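Side-chain contact in probable benzoylformate decarboxylase (Rhodococcus jostii, PDB 7ORX), which belongs to the thiamine diphosphate-dependent enzyme family and binds thiamine diphosphate together with a sodium ion: residues A363-G368 / T508-A513. Sequence-based numbering, arbitrary orientation.
Sequences ALVRAG and TAFKSA
Phe-510 reaches from the helix of 508-513 to the C-terminal turn of the helix of 363-368 and makes nearly all of this contact, an example of how one aromatic ring can join two helical segments whose axes come no nearer than 10.4 Å. Its CG is anti to the backbone N (chi1 -170°), which sets the ring beside Gly-368 and Val-365. The ring meets main chain first: CE2 of Phe-510 lies 3.7 Å from atom C of Gly-368, and both CE2 and CD2 also border the CA of that residue. Here the ring touches backbone alone, since Gly-368 has no side chain. The nearest CA atoms of the two segments are those of Gly-368 and Lys-511, 6.5 Å apart.

The carbonyl oxygen of Val-365 also approaches the ring, 3.8 Å from CE2 of Phe-510 and oblique to the ring plane. Apolar contact between side chains is slighter. In Val-365 CG1 lies opposite the backbone N (chi1 167°), and it comes to 4.2 Å from CZ of Phe-510, at the far end of the ring. Leu-364 takes a different course, its side chain packing on Ala-503, Phe-506 and Thr-507, one to two turns earlier in the helix that carries Phe-510.

Segments 363-368 and 508-513, parts of helices 358-368 and 503-515, run in roughly the same direction, 39° apart, beside the parallel sheet of the C-terminal domain. Phe-510 and Val-365 both rest on Ile-454 of strand 452-457, the ring of Phe-506 lies next to that of Phe-510, and Ala-509 packs against strand 496-500, an outermost strand of the sheet within this chain.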
ATOM      1  N   ALA C 363     -31.597  26.219 -24.058  1.00 74.15           N
ATOM      2  CA  ALA C 363     -32.285  27.524 -24.214  1.00 75.03           C
ATOM      3  C   ALA C 363     -33.697  27.436 -23.640  1.00 75.52           C
ATOM      4  O   ALA C 363     -34.090  28.369 -22.955  1.00 75.99           O
ATOM      5  CB  ALA C 363     -32.273  27.953 -25.652  1.00 76.17           C
ATOM      6  N   LEU C 364     -34.424  26.346 -23.893  1.00 78.07           N
ATOM      7  CA  LEU C 364     -35.727  26.052 -23.225  1.00 80.04           C
ATOM      8  C   LEU C 364     -35.496  25.950 -21.707  1.00 79.84           C
ATOM      9  O   LEU C 364     -36.276  26.524 -20.956  1.00 81.87           O
ATOM     10  CB  LEU C 364     -36.328  24.761 -23.783  1.00 80.61           C
ATOM     11  CG  LEU C 364     -37.265  24.924 -24.975  1.00 85.27           C
ATOM     12  CD1 LEU C 364     -37.043  26.236 -25.746  1.00 86.63           C
ATOM     13  CD2 LEU C 364     -37.118  23.713 -25.910  1.00 86.68           C
ATOM     14  N   VAL C 365     -34.451  25.275 -21.243  1.00 76.17           N
ATOM     15  CA  VAL C 365     -34.223  25.203 -19.779  1.00 76.21           C
ATOM     16  C   VAL C 365     -33.947  26.620 -19.245  1.00 75.04           C
ATOM     17  O   VAL C 365     -34.472  26.952 -18.199  1.00 74.10           O
ATOM     18  CB  VAL C 365     -33.095  24.214 -19.440  1.00 76.42           C
ATOM     19  CG1 VAL C 365     -32.620  24.357 -18.007  1.00 73.60           C
ATOM     20  CG2 VAL C 365     -33.524  22.777 -19.755  1.00 76.85           C
ATOM     21  N   ARG C 366     -33.175  27.441 -19.943  1.00 74.36           N
ATOM     22  CA  ARG C 366     -32.898  28.826 -19.496  1.00 75.08           C
ATOM     23  C   ARG C 366     -34.221  29.569 -19.290  1.00 78.00           C
ATOM     24  O   ARG C 366     -34.404  30.166 -18.224  1.00 81.68           O
ATOM     25  CB  ARG C 366     -32.009  29.573 -20.498  1.00 73.99           C
ATOM     26  CG  ARG C 366     -31.693  31.005 -20.088  1.00 72.97           C
ATOM     27  CD  ARG C 366     -30.909  31.768 -21.130  1.00 73.47           C
ATOM     28  NE  ARG C 366     -31.551  31.998 -22.448  1.00 75.29           N
ATOM     29  CZ  ARG C 366     -31.194  31.422 -23.596  1.00 75.22           C
ATOM     30  NH1 ARG C 366     -30.229  30.524 -23.646  1.00 74.90           N
ATOM     31  NH2 ARG C 366     -31.827  31.723 -24.701  1.00 76.48           N
ATOM     32  N   ALA C 367     -35.105  29.535 -20.279  1.00 79.83           N
ATOM     33  CA  ALA C 367     -36.387  30.276 -20.309  1.00 82.98           C
ATOM     34  C   ALA C 367     -37.362  29.766 -19.241  1.00 85.15           C
ATOM     35  O   ALA C 367     -38.152  30.566 -18.761  1.00 92.73           O
ATOM     36  CB  ALA C 367     -36.980  30.151 -21.682  1.00 85.25           C
ATOM     37  N   GLY C 368     -37.346  28.478 -18.900  1.00 85.26           N
ATOM     38  CA  GLY C 368     -38.308  27.858 -17.956  1.00 83.51           C
ATOM     39  C   GLY C 368     -37.839  27.891 -16.518  1.00 83.75           C
ATOM     40  O   GLY C 368     -38.666  27.870 -15.658  1.00 86.66           O
ATOM     41  N   THR C 508     -43.811  22.263 -21.672  1.00 83.72           N
ATOM     42  CA  THR C 508     -45.000  21.832 -20.875  1.00 85.80           C
ATOM     43  C   THR C 508     -44.536  20.940 -19.715  1.00 84.83           C
ATOM     44  O   THR C 508     -44.823  21.301 -18.561  1.00 85.61           O
ATOM     45  CB  THR C 508     -46.042  21.128 -21.752  1.00 88.58           C
ATOM     46  OG1 THR C 508     -46.572  22.094 -22.668  1.00 91.65           O
ATOM     47  CG2 THR C 508     -47.182  20.508 -20.969  1.00 90.70           C
ATOM     48  N   ALA C 509     -43.875  19.812 -20.017  1.00 82.52           N
ATOM     49  CA  ALA C 509     -43.414  18.799 -19.036  1.00 79.22           C
ATOM     50  C   ALA C 509     -42.530  19.479 -17.981  1.00 77.31           C
ATOM     51  O   ALA C 509     -42.684  19.153 -16.797  1.00 76.78           O
ATOM     52  CB  ALA C 509     -42.721  17.656 -19.751  1.00 77.49           C
ATOM     53  N   PHE C 510     -41.674  20.399 -18.407  1.00 76.85           N
ATOM     54  CA  PHE C 510     -40.727  21.144 -17.546  1.00 78.05           C
ATOM     55  C   PHE C 510     -41.494  22.101 -16.639  1.00 79.72           C
ATOM     56  O   PHE C 510     -41.205  22.073 -15.442  1.00 84.00           O
ATOM     57  CB  PHE C 510     -39.688  21.887 -18.387  1.00 78.56           C
ATOM     58  CG  PHE C 510     -38.531  22.489 -17.631  1.00 77.71           C
ATOM     59  CD1 PHE C 510     -37.793  21.741 -16.728  1.00 78.05           C
ATOM     60  CD2 PHE C 510     -38.159  23.799 -17.854  1.00 77.43           C
ATOM     61  CE1 PHE C 510     -36.722  22.301 -16.041  1.00 77.47           C
ATOM     62  CE2 PHE C 510     -37.112  24.362 -17.159  1.00 76.65           C
ATOM     63  CZ  PHE C 510     -36.390  23.614 -16.254  1.00 76.85           C
ATOM     64  N   LYS C 511     -42.402  22.920 -17.166  1.00 81.57           N
ATOM     65  CA  LYS C 511     -43.206  23.895 -16.379  1.00 83.39           C
ATOM     66  C   LYS C 511     -43.902  23.138 -15.248  1.00 82.70           C
ATOM     67  O   LYS C 511     -43.958  23.659 -14.100  1.00 85.24           O
ATOM     68  CB  LYS C 511     -44.265  24.576 -17.249  1.00 87.78           C
ATOM     69  CG  LYS C 511     -44.632  25.996 -16.860  1.00 91.97           C
ATOM     70  CD  LYS C 511     -45.807  26.094 -15.923  1.00 97.18           C
ATOM     71  CE  LYS C 511     -47.127  25.954 -16.629  1.00103.50           C
ATOM     72  NZ  LYS C 511     -47.462  27.235 -17.282  1.00110.19           N
ATOM     73  N   SER C 512     -44.366  21.937 -15.576  1.00 80.56           N
ATOM     74  CA  SER C 512     -45.113  21.008 -14.703  1.00 80.45           C
ATOM     75  C   SER C 512     -44.192  20.444 -13.629  1.00 80.06           C
ATOM     76  O   SER C 512     -44.544  20.565 -12.438  1.00 80.47           O
ATOM     77  CB  SER C 512     -45.683  19.902 -15.541  1.00 82.11           C
ATOM     78  OG  SER C 512     -46.565  19.101 -14.772  1.00 82.94           O
ATOM     79  N   ALA C 513     -43.072  19.841 -14.043  1.00 79.43           N
ATOM     80  CA  ALA C 513     -41.995  19.293 -13.172  1.00 78.11           C
ATOM     81  C   ALA C 513     -41.531  20.330 -12.146  1.00 77.33           C
ATOM     82  O   ALA C 513     -41.345  19.929 -11.028  1.00 78.90           O
ATOM     83  CB  ALA C 513     -40.827  18.818 -13.995  1.00 76.00           C
TER